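Side-chain contacts in malonyl CoA-acyl carrier protein transacylase (Staphylococcus aureus, PDB 3IM9), which transfers the malonyl group from malonyl-CoA to holo-acyl carrier protein, supplying malonyl-ACP for bacterial fatty acid biosynthesis: residues D51-E54 with T55-T58; D146-D149 with E150-S154; I249-N252 with M253-L257; N265-E268 with W269-Q273. All coordinates share one frame; numbering follows the deposited sequence.

Interaction 1: residues D51-E54 with T55-T58; sequences DILE and TMFT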
ATOM      1  N   ASP A  51      17.038  13.103   6.028  1.00 13.81           N
ATOM      2  CA  ASP A  51      17.221  12.377   7.276  1.00 12.84           C
ATOM      3  C   ASP A  51      15.974  11.556   7.531  1.00 10.85           C
ATOM      4  O   ASP A  51      15.019  11.946   8.264  1.00 11.53           O
ATOM      5  CB  ASP A  51      17.493  13.335   8.431  1.00 14.36           C
ATOM      6  CG  ASP A  51      17.988  12.626   9.639  1.00 16.76           C
ATOM      7  OD1 ASP A  51      17.741  11.418   9.817  1.00 13.92           O
ATOM      8  OD2 ASP A  51      18.615  13.323  10.483  1.00 15.70           O
ATOM      9  N   ILE A  52      15.977  10.391   6.902  1.00 10.70           N
ATOM     10  CA  ILE A  52      14.776   9.497   7.002  1.00 11.54           C
ATOM     11  C   ILE A  52      14.493   9.050   8.431  1.00 11.10           C
ATOM     12  O   ILE A  52      13.358   9.005   8.869  1.00 10.91           O
ATOM     13  CB  ILE A  52      14.923   8.234   6.058  1.00 11.21           C
ATOM     14  CG1 ILE A  52      13.668   7.337   6.139  1.00 14.30           C
ATOM     15  CG2 ILE A  52      16.308   7.562   6.320  1.00 14.95           C
ATOM     16  CD1 ILE A  52      12.468   7.959   5.567  1.00 22.07           C
ATOM     17  N   LEU A  53      15.562   8.752   9.182  1.00 10.37           N
ATOM     18  CA  LEU A  53      15.283   8.297  10.525  1.00  9.79           C
ATOM     19  C   LEU A  53      14.727   9.402  11.461  1.00 10.83           C
ATOM     20  O   LEU A  53      13.829   9.128  12.254  1.00 11.23           O
ATOM     21  CB  LEU A  53      16.526   7.581  11.181  1.00 10.73           C
ATOM     22  CG  LEU A  53      17.110   6.450  10.305  1.00 10.06           C
ATOM     23  CD1 LEU A  53      18.244   5.767  11.095  1.00 12.13           C
ATOM     24  CD2 LEU A  53      16.047   5.396   9.985  1.00 12.04           C
ATOM     25  N   GLU A  54      15.238  10.627  11.297  1.00 10.24           N
ATOM     26  CA  GLU A  54      14.682  11.754  12.089  1.00 11.24           C
ATOM     27  C   GLU A  54      13.215  11.932  11.696  1.00 13.06           C
ATOM     28  O   GLU A  54      12.340  12.041  12.538  1.00 11.12           O
ATOM     29  CB  GLU A  54      15.472  12.999  11.785  1.00 10.55           C
ATOM     30  CG  GLU A  54      14.977  14.174  12.732  1.00 12.87           C
ATOM     31  CD  GLU A  54      13.639  14.777  12.446  1.00 13.25           C
ATOM     32  OE1 GLU A  54      13.305  14.922  11.262  1.00 15.03           O
ATOM     33  OE2 GLU A  54      12.975  15.132  13.440  1.00 15.50           O
ATOM     34  N   THR A  55      12.980  11.771  10.393  1.00 12.00           N
ATOM     35  CA  THR A  55      11.612  11.998   9.872  1.00 12.00           C
ATOM     36  C   THR A  55      10.650  10.946  10.422  1.00 10.89           C
ATOM     37  O   THR A  55       9.505  11.277  10.827  1.00 11.51           O
ATOM     38  CB  THR A  55      11.604  12.043   8.361  1.00 11.93           C
ATOM     39  OG1 THR A  55      12.444  13.105   7.931  1.00 12.43           O
ATOM     40  CG2 THR A  55      10.160  12.372   7.800  1.00 13.73           C
ATOM     41  N   MET A  56      11.135   9.686  10.534  1.00 10.85           N
ATOM     42  CA  MET A  56      10.335   8.609  11.100  1.00  9.67           C
ATOM     43  C   MET A  56      10.127   8.776  12.646  1.00  9.93           C
ATOM     44  O   MET A  56       9.033   8.556  13.201  1.00 10.83           O
ATOM     45  CB  MET A  56      10.991   7.243  10.861  1.00  9.38           C
ATOM     46  CG  MET A  56      10.890   6.903   9.341  1.00 10.25           C
ATOM     47  SD  MET A  56      11.901   5.488   8.923  1.00 10.43           S
ATOM     48  CE  MET A  56      10.987   4.136   9.732  1.00 10.80           C
ATOM     49  N   PHE A  57      11.198   9.101  13.355  1.00 10.57           N
ATOM     50  CA  PHE A  57      11.150   9.004  14.809  1.00 11.81           C
ATOM     51  C   PHE A  57      10.661  10.256  15.519  1.00 12.57           C
ATOM     52  O   PHE A  57      10.011  10.037  16.578  1.00 14.07           O
ATOM     53  CB  PHE A  57      12.579   8.703  15.386  1.00 11.59           C
ATOM     54  CG  PHE A  57      13.237   7.424  14.868  1.00 10.95           C
ATOM     55  CD1 PHE A  57      12.547   6.355  14.243  1.00 10.57           C
ATOM     56  CD2 PHE A  57      14.656   7.290  15.078  1.00 11.67           C
ATOM     57  CE1 PHE A  57      13.229   5.186  13.763  1.00 10.31           C
ATOM     58  CE2 PHE A  57      15.280   6.127  14.625  1.00 10.24           C
ATOM     59  CZ  PHE A  57      14.606   5.067  13.999  1.00 12.04           C
ATOM     60  N   THR A  58      10.986  11.458  15.048  1.00 11.47           N
ATOM     61  CA  THR A  58      10.599  12.659  15.757  1.00 12.70           C
ATOM     62  C   THR A  58       9.923  13.685  14.801  1.00 13.36           C
ATOM     63  O   THR A  58       9.119  14.501  15.291  1.00 14.87           O
ATOM     64  CB  THR A  58      11.797  13.313  16.469  1.00 14.02           C
ATOM     65  OG1 THR A  58      12.917  13.377  15.614  1.00 15.40           O
ATOM     66  CG2 THR A  58      12.253  12.397  17.596  1.00 15.48           C
TER

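Interaction 2: residues D146-D149 with E150-S154; sequences DKVD and EICKS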
ATOM      1  N   ASP A 146     -20.984  -0.262  -6.622  1.00 18.44           N
ATOM      2  CA  ASP A 146     -21.750   0.087  -7.830  1.00 19.26           C
ATOM      3  C   ASP A 146     -22.383   1.507  -7.714  1.00 15.73           C
ATOM      4  O   ASP A 146     -22.426   2.243  -8.685  1.00 18.25           O
ATOM      5  CB  ASP A 146     -22.781  -1.001  -8.247  1.00 20.70           C
ATOM      6  CG  ASP A 146     -23.772  -1.379  -7.138  1.00 32.88           C
ATOM      7  OD1 ASP A 146     -24.444  -2.461  -7.294  1.00 44.61           O
ATOM      8  OD2 ASP A 146     -23.940  -0.628  -6.139  1.00 38.04           O
ATOM      9  N   LYS A 147     -22.785   1.878  -6.511  1.00 14.34           N
ATOM     10  CA  LYS A 147     -23.329   3.185  -6.302  1.00 14.47           C
ATOM     11  C   LYS A 147     -22.222   4.253  -6.367  1.00 13.85           C
ATOM     12  O   LYS A 147     -22.435   5.347  -6.937  1.00 13.97           O
ATOM     13  CB  LYS A 147     -24.038   3.221  -4.967  1.00 16.90           C
ATOM     14  CG  LYS A 147     -24.533   4.581  -4.601  1.00 23.49           C
ATOM     15  CD  LYS A 147     -25.614   5.138  -5.619  1.00 34.77           C
ATOM     16  CE  LYS A 147     -27.018   5.130  -4.996  1.00 43.37           C
ATOM     17  NZ  LYS A 147     -27.995   5.680  -5.983  1.00 48.36           N
ATOM     18  N   VAL A 148     -21.066   3.950  -5.811  1.00 14.03           N
ATOM     19  CA  VAL A 148     -19.927   4.917  -5.907  1.00 12.09           C
ATOM     20  C   VAL A 148     -19.534   5.086  -7.358  1.00 12.06           C
ATOM     21  O   VAL A 148     -19.232   6.225  -7.803  1.00 12.26           O
ATOM     22  CB  VAL A 148     -18.764   4.426  -5.078  1.00 11.51           C
ATOM     23  CG1 VAL A 148     -17.549   5.449  -5.134  1.00 12.31           C
ATOM     24  CG2 VAL A 148     -19.170   4.352  -3.563  1.00 14.45           C
ATOM     25  N   ASP A 149     -19.481   4.012  -8.133  1.00 14.07           N
ATOM     26  CA  ASP A 149     -19.054   4.114  -9.515  1.00 13.80           C
ATOM     27  C   ASP A 149     -20.112   4.909 -10.299  1.00 12.59           C
ATOM     28  O   ASP A 149     -19.762   5.779 -11.118  1.00 13.43           O
ATOM     29  CB  ASP A 149     -18.921   2.689 -10.069  1.00 16.77           C
ATOM     30  CG  ASP A 149     -18.204   2.655 -11.415  1.00 22.45           C
ATOM     31  OD1 ASP A 149     -17.158   3.310 -11.613  1.00 25.75           O
ATOM     32  OD2 ASP A 149     -18.763   2.002 -12.307  1.00 31.45           O
ATOM     33  N   GLU A 150     -21.412   4.672 -10.007  1.00 12.36           N
ATOM     34  CA  GLU A 150     -22.414   5.509 -10.666  1.00 11.83           C
ATOM     35  C   GLU A 150     -22.249   6.982 -10.401  1.00 12.40           C
ATOM     36  O   GLU A 150     -22.359   7.836 -11.323  1.00 12.00           O
ATOM     37  CB  GLU A 150     -23.814   5.050 -10.207  1.00 12.78           C
ATOM     38  CG  GLU A 150     -24.892   5.903 -10.804  1.00 13.62           C
ATOM     39  CD  GLU A 150     -26.271   5.333 -10.495  1.00 24.94           C
ATOM     40  OE1 GLU A 150     -26.685   5.466  -9.355  1.00 23.99           O
ATOM     41  OE2 GLU A 150     -26.851   4.759 -11.448  1.00 27.02           O
ATOM     42  N   ILE A 151     -22.071   7.309  -9.114  1.00 10.83           N
ATOM     43  CA  ILE A 151     -21.840   8.683  -8.749  1.00 12.37           C
ATOM     44  C   ILE A 151     -20.653   9.286  -9.484  1.00 12.52           C
ATOM     45  O   ILE A 151     -20.705  10.412  -9.979  1.00 12.32           O
ATOM     46  CB  ILE A 151     -21.741   8.835  -7.247  1.00 11.25           C
ATOM     47  CG1 ILE A 151     -23.112   8.616  -6.625  1.00 12.05           C
ATOM     48  CG2 ILE A 151     -21.202  10.240  -6.925  1.00 12.05           C
ATOM     49  CD1 ILE A 151     -22.993   8.388  -5.074  1.00 13.89           C
ATOM     50  N   CYS A 152     -19.570   8.535  -9.526  1.00 10.23           N
ATOM     51  CA  CYS A 152     -18.403   9.012 -10.289  1.00 10.80           C
ATOM     52  C   CYS A 152     -18.687   9.276 -11.783  1.00 12.15           C
ATOM     53  O   CYS A 152     -18.271  10.324 -12.325  1.00 12.93           O
ATOM     54  CB  CYS A 152     -17.187   8.104 -10.136  1.00 12.31           C
ATOM     55  SG  CYS A 152     -16.438   8.014  -8.505  1.00 12.15           S
ATOM     56  N   LYS A 153     -19.503   8.389 -12.350  1.00 12.75           N
ATOM     57  CA  LYS A 153     -19.883   8.594 -13.769  1.00 14.41           C
ATOM     58  C   LYS A 153     -20.806   9.802 -13.944  1.00 12.53           C
ATOM     59  O   LYS A 153     -20.665  10.534 -14.904  1.00 13.29           O
ATOM     60  CB  LYS A 153     -20.518   7.320 -14.380  1.00 13.78           C
ATOM     61  CG  LYS A 153     -19.463   6.220 -14.334  1.00 19.88           C
ATOM     62  CD  LYS A 153     -18.917   5.655 -15.553  1.00 37.37           C
ATOM     63  CE  LYS A 153     -18.676   4.082 -15.354  1.00 35.56           C
ATOM     64  NZ  LYS A 153     -17.297   3.731 -15.899  1.00 45.88           N
ATOM     65  N   SER A 154     -21.664  10.080 -12.975  1.00 11.40           N
ATOM     66  CA  SER A 154     -22.473  11.259 -13.015  1.00 11.70           C
ATOM     67  C   SER A 154     -21.671  12.534 -12.939  1.00 10.70           C
ATOM     68  O   SER A 154     -22.006  13.559 -13.587  1.00 13.09           O
ATOM     69  CB  SER A 154     -23.540  11.215 -11.899  1.00 11.16           C
ATOM     70  OG  SER A 154     -24.394  10.066 -12.063  1.00 12.95           O
TER

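Interaction 3: residues I249-N252 with M253-L257; sequences IKSN and MVKQL. With CA (calcium ion), chain B.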
ATOM      1  N   ILE A 249       5.514  -8.431 -13.201  1.00 13.65           N
ATOM      2  CA  ILE A 249       5.416  -7.605 -11.965  1.00 13.58           C
ATOM      3  C   ILE A 249       5.874  -6.207 -12.252  1.00 15.07           C
ATOM      4  O   ILE A 249       5.173  -5.206 -11.863  1.00 14.73           O
ATOM      5  CB  ILE A 249       6.221  -8.287 -10.887  1.00 13.89           C
ATOM      6  CG1 ILE A 249       5.525  -9.528 -10.402  1.00 12.50           C
ATOM      7  CG2 ILE A 249       6.489  -7.325  -9.676  1.00 13.35           C
ATOM      8  CD1 ILE A 249       6.399 -10.402  -9.476  1.00 14.74           C
ATOM      9  N   LYS A 250       6.993  -6.017 -12.943  1.00 14.16           N
ATOM     10  CA  LYS A 250       7.536  -4.680 -13.205  1.00 15.23           C
ATOM     11  C   LYS A 250       6.521  -3.860 -14.033  1.00 16.33           C
ATOM     12  O   LYS A 250       6.203  -2.681 -13.738  1.00 14.95           O
ATOM     13  CB  LYS A 250       8.895  -4.800 -13.915  1.00 14.67           C
ATOM     14  CG  LYS A 250       9.554  -3.437 -14.284  1.00 17.33           C
ATOM     15  CD  LYS A 250      10.974  -3.668 -14.962  1.00 17.87           C
ATOM     16  CE  LYS A 250      11.578  -2.326 -15.447  1.00 23.26           C
ATOM     17  NZ  LYS A 250      12.717  -2.534 -16.411  1.00 22.71           N
ATOM     18  N   SER A 251       5.949  -4.466 -15.074  1.00 15.05           N
ATOM     19  CA  SER A 251       4.992  -3.739 -15.907  1.00 15.41           C
ATOM     20  C   SER A 251       3.765  -3.342 -15.070  1.00 14.92           C
ATOM     21  O   SER A 251       3.230  -2.224 -15.180  1.00 14.70           O
ATOM     22  CB  SER A 251       4.486  -4.723 -16.998  1.00 18.12           C
ATOM     23  OG  SER A 251       3.506  -4.063 -17.753  1.00 22.50           O
ATOM     24  N   ASN A 252       3.369  -4.213 -14.159  1.00 14.03           N
ATOM     25  CA  ASN A 252       2.213  -3.931 -13.284  1.00 13.99           C
ATOM     26  C   ASN A 252       2.529  -2.878 -12.223  1.00 11.01           C
ATOM     27  O   ASN A 252       1.565  -2.253 -11.744  1.00 12.28           O
ATOM     28  CB  ASN A 252       1.762  -5.232 -12.637  1.00 15.14           C
ATOM     29  CG  ASN A 252       0.893  -6.051 -13.602  1.00 18.74           C
ATOM     30  OD1 ASN A 252       0.360  -5.507 -14.586  1.00 18.65           O
ATOM     31  ND2 ASN A 252       0.737  -7.301 -13.312  1.00 17.69           N
ATOM     32  N   MET A 253       3.801  -2.650 -11.923  1.00 11.86           N
ATOM     33  CA  MET A 253       4.081  -1.547 -11.022  1.00 10.02           C
ATOM     34  C   MET A 253       3.923  -0.226 -11.730  1.00 11.76           C
ATOM     35  O   MET A 253       3.606   0.807 -11.027  1.00 11.48           O
ATOM     36  CB  MET A 253       5.560  -1.640 -10.517  1.00 10.96           C
ATOM     37  CG  MET A 253       5.813  -2.951  -9.607  1.00 12.07           C
ATOM     38  SD  MET A 253       4.473  -3.502  -8.581  1.00 11.46           S
ATOM     39  CE  MET A 253       4.282  -2.087  -7.391  1.00 10.43           C
ATOM     40  N   VAL A 254       4.250  -0.155 -13.037  1.00 10.50           N
ATOM     41  CA  VAL A 254       3.987   1.081 -13.710  1.00  9.92           C
ATOM     42  C   VAL A 254       2.423   1.288 -13.854  1.00 10.80           C
ATOM     43  O   VAL A 254       1.909   2.406 -13.551  1.00 10.77           O
ATOM     44  CB  VAL A 254       4.633   1.073 -15.148  1.00 11.41           C
ATOM     45  CG1 VAL A 254       4.365   2.421 -15.779  1.00 13.71           C
ATOM     46  CG2 VAL A 254       6.130   0.847 -14.945  1.00 13.00           C
ATOM     47  N   LYS A 255       1.704   0.222 -14.214  1.00 12.95           N
ATOM     48  CA  LYS A 255       0.200   0.362 -14.355  1.00 12.17           C
ATOM     49  C   LYS A 255      -0.449   0.719 -13.023  1.00 11.74           C
ATOM     50  O   LYS A 255      -1.443   1.412 -12.995  1.00 12.29           O
ATOM     51  CB  LYS A 255      -0.427  -0.933 -14.835  1.00 13.73           C
ATOM     52  CG  LYS A 255       0.103  -1.299 -16.215  1.00 15.62           C
ATOM     53  CD  LYS A 255      -0.586  -2.572 -16.711  1.00 22.49           C
ATOM     54  CE  LYS A 255      -0.098  -2.797 -18.196  1.00 31.45           C
ATOM     55  NZ  LYS A 255      -0.725  -4.051 -18.782  1.00 34.06           N
ATOM     56  N   GLN A 256       0.182   0.273 -11.930  1.00 11.99           N
ATOM     57  CA  GLN A 256      -0.369   0.486 -10.582  1.00 11.72           C
ATOM     58  C   GLN A 256      -0.567   2.004 -10.333  1.00 10.90           C
ATOM     59  O   GLN A 256      -1.538   2.403  -9.657  1.00 12.49           O
ATOM     60  CB  GLN A 256       0.599  -0.068  -9.541  1.00 10.18           C
ATOM     61  CG  GLN A 256      -0.039  -0.165  -8.127  1.00 10.35           C
ATOM     62  CD  GLN A 256       1.004   0.048  -7.026  1.00 10.66           C
ATOM     63  OE1 GLN A 256       1.861   0.923  -7.118  1.00 12.66           O
ATOM     64  NE2 GLN A 256       0.929  -0.754  -6.001  1.00  9.23           N
ATOM     65  N   LEU A 257       0.287   2.818 -10.908  1.00 10.12           N
ATOM     66  CA  LEU A 257       0.247   4.287 -10.681  1.00  9.45           C
ATOM     67  C   LEU A 257      -1.098   4.855 -11.064  1.00 10.58           C
ATOM     68  O   LEU A 257      -1.507   5.837 -10.385  1.00 11.98           O
ATOM     69  CB  LEU A 257       1.357   5.015 -11.447  1.00 11.54           C
ATOM     70  CG  LEU A 257       2.809   4.575 -11.060  1.00 12.65           C
ATOM     71  CD1 LEU A 257       3.760   5.194 -12.053  1.00 12.99           C
ATOM     72  CD2 LEU A 257       3.138   5.075  -9.617  1.00 16.36           C
TER
HETATM   73 CA    CA B 601       3.868   1.753  -8.558  1.00 27.15          CA
HETATM   74  O   HOH W   1       1.568  -5.887 -17.122  1.00 35.12           O

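Interaction 4: residues N265-E268 with W269-Q273; sequences NSTE and WLIDQ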
ATOM      1  N   ASN A 265     -10.599  -7.404  -4.136  1.00 11.79           N
ATOM      2  CA  ASN A 265     -10.517  -8.606  -4.984  1.00 13.44           C
ATOM      3  C   ASN A 265      -9.251  -9.367  -4.678  1.00 14.20           C
ATOM      4  O   ASN A 265      -9.218 -10.599  -4.828  1.00 13.85           O
ATOM      5  CB  ASN A 265     -10.564  -8.203  -6.433  1.00 12.13           C
ATOM      6  CG  ASN A 265     -11.933  -7.765  -6.903  1.00 16.74           C
ATOM      7  OD1 ASN A 265     -12.018  -7.121  -7.959  1.00 20.19           O
ATOM      8  ND2 ASN A 265     -12.946  -8.034  -6.154  1.00 16.06           N
ATOM      9  N   SER A 266      -8.174  -8.651  -4.318  1.00 13.03           N
ATOM     10  CA  SER A 266      -6.904  -9.328  -3.959  1.00 12.29           C
ATOM     11  C   SER A 266      -7.093 -10.129  -2.666  1.00 12.76           C
ATOM     12  O   SER A 266      -6.533 -11.284  -2.585  1.00 11.76           O
ATOM     13  CB  SER A 266      -5.833  -8.297  -3.712  1.00 11.16           C
ATOM     14  OG  SER A 266      -5.518  -7.561  -4.879  1.00 11.20           O
ATOM     15  N   THR A 267      -7.768  -9.583  -1.640  1.00 11.74           N
ATOM     16  CA  THR A 267      -8.049 -10.309  -0.437  1.00 11.73           C
ATOM     17  C   THR A 267      -8.874 -11.571  -0.765  1.00 13.88           C
ATOM     18  O   THR A 267      -8.543 -12.701  -0.257  1.00 14.23           O
ATOM     19  CB  THR A 267      -8.799  -9.443   0.589  1.00 12.33           C
ATOM     20  OG1 THR A 267      -7.939  -8.333   0.930  1.00 11.09           O
ATOM     21  CG2 THR A 267      -9.044 -10.216   1.897  1.00 14.23           C
ATOM     22  N   GLU A 268      -9.886 -11.387  -1.594  1.00 13.21           N
ATOM     23  CA  GLU A 268     -10.799 -12.521  -1.950  1.00 14.14           C
ATOM     24  C   GLU A 268     -10.022 -13.594  -2.716  1.00 13.74           C
ATOM     25  O   GLU A 268     -10.209 -14.815  -2.448  1.00 14.69           O
ATOM     26  CB  GLU A 268     -11.971 -12.004  -2.722  1.00 13.14           C
ATOM     27  CG  GLU A 268     -12.875 -11.199  -1.743  1.00 17.70           C
ATOM     28  CD  GLU A 268     -14.146 -10.677  -2.377  1.00 22.82           C
ATOM     29  OE1 GLU A 268     -14.116 -10.481  -3.608  1.00 26.43           O
ATOM     30  OE2 GLU A 268     -15.076 -10.390  -1.545  1.00 26.78           O
ATOM     31  N   TRP A 269      -9.093 -13.210  -3.576  1.00 13.48           N
ATOM     32  CA  TRP A 269      -8.341 -14.173  -4.392  1.00 11.90           C
ATOM     33  C   TRP A 269      -7.490 -14.982  -3.456  1.00 13.74           C
ATOM     34  O   TRP A 269      -7.374 -16.208  -3.605  1.00 14.01           O
ATOM     35  CB  TRP A 269      -7.505 -13.440  -5.398  1.00 12.38           C
ATOM     36  CG  TRP A 269      -6.798 -14.373  -6.358  1.00 13.49           C
ATOM     37  CD1 TRP A 269      -7.269 -14.789  -7.608  1.00 15.40           C
ATOM     38  CD2 TRP A 269      -5.479 -14.928  -6.223  1.00 14.35           C
ATOM     39  NE1 TRP A 269      -6.311 -15.566  -8.241  1.00 15.88           N
ATOM     40  CE2 TRP A 269      -5.212 -15.691  -7.413  1.00 12.96           C
ATOM     41  CE3 TRP A 269      -4.503 -14.906  -5.173  1.00 14.37           C
ATOM     42  CZ2 TRP A 269      -3.991 -16.385  -7.591  1.00 15.35           C
ATOM     43  CZ3 TRP A 269      -3.293 -15.565  -5.360  1.00 13.68           C
ATOM     44  CH2 TRP A 269      -3.059 -16.303  -6.564  1.00 15.97           C
ATOM     45  N   LEU A 270      -6.942 -14.351  -2.416  1.00 14.60           N
ATOM     46  CA  LEU A 270      -6.064 -15.058  -1.552  1.00 14.15           C
ATOM     47  C   LEU A 270      -6.844 -16.002  -0.717  1.00 14.03           C
ATOM     48  O   LEU A 270      -6.405 -17.182  -0.548  1.00 15.66           O
ATOM     49  CB  LEU A 270      -5.347 -14.023  -0.600  1.00 14.22           C
ATOM     50  CG  LEU A 270      -4.163 -13.452  -1.357  1.00 11.93           C
ATOM     51  CD1 LEU A 270      -3.597 -12.223  -0.540  1.00 14.44           C
ATOM     52  CD2 LEU A 270      -3.032 -14.436  -1.579  1.00 12.95           C
ATOM     53  N   ILE A 271      -8.012 -15.592  -0.260  1.00 12.82           N
ATOM     54  CA  ILE A 271      -8.863 -16.504   0.559  1.00 14.41           C
ATOM     55  C   ILE A 271      -9.331 -17.699  -0.332  1.00 15.87           C
ATOM     56  O   ILE A 271      -9.299 -18.868   0.151  1.00 15.79           O
ATOM     57  CB  ILE A 271     -10.032 -15.736   1.115  1.00 14.63           C
ATOM     58  CG1 ILE A 271      -9.485 -14.670   2.121  1.00 15.63           C
ATOM     59  CG2 ILE A 271     -11.023 -16.704   1.823  1.00 16.45           C
ATOM     60  CD1 ILE A 271     -10.565 -13.742   2.651  1.00 14.00           C
ATOM     61  N   ASP A 272      -9.605 -17.450  -1.586  1.00 13.41           N
ATOM     62  CA  ASP A 272      -9.973 -18.531  -2.484  1.00 16.47           C
ATOM     63  C   ASP A 272      -8.808 -19.498  -2.796  1.00 16.84           C
ATOM     64  O   ASP A 272      -9.049 -20.572  -3.285  1.00 14.33           O
ATOM     65  CB  ASP A 272     -10.491 -17.932  -3.761  1.00 20.00           C
ATOM     66  CG  ASP A 272     -11.853 -17.287  -3.615  1.00 20.00           C
ATOM     67  OD1 ASP A 272     -12.512 -17.394  -2.595  1.00 20.00           O
ATOM     68  OD2 ASP A 272     -12.225 -16.644  -4.584  1.00 20.00           O
ATOM     69  N   GLN A 273      -7.583 -19.131  -2.492  1.00 16.21           N
ATOM     70  CA  GLN A 273      -6.495 -20.092  -2.609  1.00 16.23           C
ATOM     71  C   GLN A 273      -6.198 -20.819  -1.320  1.00 15.59           C
ATOM     72  O   GLN A 273      -5.192 -21.632  -1.239  1.00 20.28           O
ATOM     73  CB  GLN A 273      -5.195 -19.435  -2.993  1.00 16.72           C
ATOM     74  CG  GLN A 273      -5.234 -18.551  -4.227  1.00 15.27           C
ATOM     75  CD  GLN A 273      -6.168 -19.012  -5.356  1.00 17.86           C
ATOM     76  OE1 GLN A 273      -7.063 -18.253  -5.835  1.00 20.61           O
ATOM     77  NE2 GLN A 273      -5.945 -20.211  -5.818  1.00 13.87           N
TER

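Interaction 1: residues D51-E54 with T55-T58
Glu54 and Thr58 meet through their polar ends: Thr58 OG1 donates to Glu54 OE2 over 2.8 Å, arriving from above the carboxylate plane, with the two side chains crossing at about a right angle. The bend of the Glu54 chain at its second torsion (-73°) turns the carboxylate forward along the helix, toward Thr58, and Glu60 N supplies OE2 with a second donor. A hydroxyl is likewise tied at the other end, where Thr55 OG1 gives its proton to Asp51 O at 2.8 Å. That carbonyl also accepts from Thr55 N, so two donors of one residue grip one oxygen.

Apolar contacts occupy another side. Ile52 CG1 touches Met56 SD at 3.8 Å, while Leu53 CB lies 3.9 Å from Phe57 CE2. Leu53 O sits over one face of the Phe57 ring, displaced toward the rim. Beyond the segments, Ile52 and Met56 pack on Ala73 of helix 67-84, and Leu53 reaches Leu41 of helix 35-47.

Asp51 OD1 accepts from Glu54 N at 3.0 Å, met from above the carboxylate plane, which makes Asp51 the N-cap of this short amphipathic helix.

Interaction 2: residues D146-D149 with E150-S154
Two carboxylates, those of Glu150 and Asp149, are the flat groups here, and each is approached by a lysine in a different way. Lys147 NZ reaches Glu150 from beyond OE1, almost on the extension of the CD-OE1 bond, so that OE2 is turned away from the ammonium. At 3.6 Å between NZ and OE1 the salt bridge is long. The Asp149 carboxylate is approached by carbon rather than nitrogen: Lys153 CE stands beyond the two oxygens, lifted toward one face, and comes within 3.7 Å of OD2. The ammonium stays farther off, Lys153 NZ lying 4.2 Å from Asp149 OD2, beyond salt-bridge range, though the opposite charges probably still attract.

Lys147 and Glu150 lie on the outer side of helix 145-155, an amphipathic helix laid against the mixed sheet, whereas Asp149 stands at the margin, against Pro164 of strand 162-169. The inner side is apolar. Val148 packs on Ile173 and Val175 of strand 172-176, and Cys152 continues the row onto Val175 and Ile162. Between themselves these two residues touch lightly, Val148 CG1 lying 4.4 Å from Cys152 SG.

Ile151 marks the boundary between the two sides. Its CG1 branch stands anti to the carbonyl carbon (chi1 -70°), which folds CD1 back over the preceding turn to within 4.1 Å of Lys147 CG. Lys147 thus serves both characters, its methylene stem against the isoleucine and its ammonium toward the glutamate. Beneath the side chains the helical bonds are regular; Ile151 N meets Lys147 O at 3.0 Å with an N-H...O angle of 170°.

Interaction 3: residues I249-N252 with M253-L257
Ile249 and Met253 touch along the buried side of helix 246-256, whose C-terminal turn contributes to a calcium site beside the active-site residues Ser97 and His207, so assigned by similarity. Packing is tight here: Met253 CG presses to 3.3 Å from Ile249 O, Ile249 CG2 lies 4.4 Å from Met253 CG, and both side chains pack on Leu104 of helix 99-106. Met253 is bent at its second and third torsions, which keeps SD beside Ile249 O and carries only CE off, to 4.0 Å from the calcium ion.

The metal is bound by the backbone and a side chain of the same turn: Met253 O stands 2.7 Å from the calcium ion and Gln256 OE1 2.6 Å from it, with Tyr101 OH also binding. Arg122 NH2 donates to Gln256 OE1 as well, while Gln256 NE2 donates to Ser97 O, so the amide is fixed at both ends and its rotation is set. Gln256 thereby bonds to Ser97 O and, weakly through its own carbonyl O, to His207 ND1.

The other side of the contact is looser and open to solvent. Lys255 is exposed, and its extended chain runs back past the preceding turn, CE beside Ser251 OG and CD beside Asn252 OD1. Asn252 belongs to both sides, since its ND2 bonds to Gln236 OE1 while OD1 faces a water. That water bridges the turn: it donates to Asn252 OD1 at 2.8 Å, lies 2.7 Å from Ser251 OG, and accepts only weakly from Lys255 NZ at 3.4 Å.

Interaction 4: residues N265-E268 with W269-Q273
From Asn265 to Asp272 the backbone runs as regular alpha helix, each N-H of Trp269, Leu270, Ile271 and Asp272 bonding to the carbonyl four residues earlier, with Leu270 N adding a weak second bond to Thr267 O. Between the side chains of the two segments the closest contact is methyl to methyl, Thr267 CG2 being 3.9 Å from Ile271 CD1. The two chains lie alongside each other and point the same way. The threonine methyl is anti to its own N while OG1 lies beside it (chi1 -62°); the hydroxyl therefore turns toward the preceding turn, where it bonds to Phe263 O, and the methyl is left for the isoleucine. Ile271 CG1 also rests 3.2 Å from Thr267 O. Ser266 OG follows the threonine's example by bonding to Gln262 O. On the inner side, too, Leu270 CD2 meets the Trp269 indole at its edge, in the ring plane.

On the outer side, Asp272 folds its carboxylate back over the previous turn, with OD1 and OD2 each 3.5 Å from Glu268 O; all three are acceptors, and no bond results.

The helix packs against two sheets: Leu270 reaches Met94 and Phe92 of strand 92-95, and Thr267, Leu270 and Ile271 share Phe278 of strand 275-281, both strands of the parallel sheet, while Trp269 and Leu270 pack on Val235 of strand 234-235 in the two-stranded antiparallel sheet.

Overall arrangement
Along the chain the four contacts come strictly in series, without nesting or crossing, and each closes nothing longer than a helical turn. Interaction 1, on helix 52-57, fastens to helices 35-47 and 67-84. Interaction 2 follows on helix 145-155 and packs on strands 162-169 and 172-176 of the mixed sheet; its centre is about 40 Å from that of interaction 1, on the opposite side of the chain's centre. Interaction 3 lies more centrally, joining helices 99-106 and 215-222 near the active site. A short strand, 261-262, precedes interaction 4, which rests against the parallel sheet. These last two are the nearest neighbours, their closest atoms about 9 Å apart.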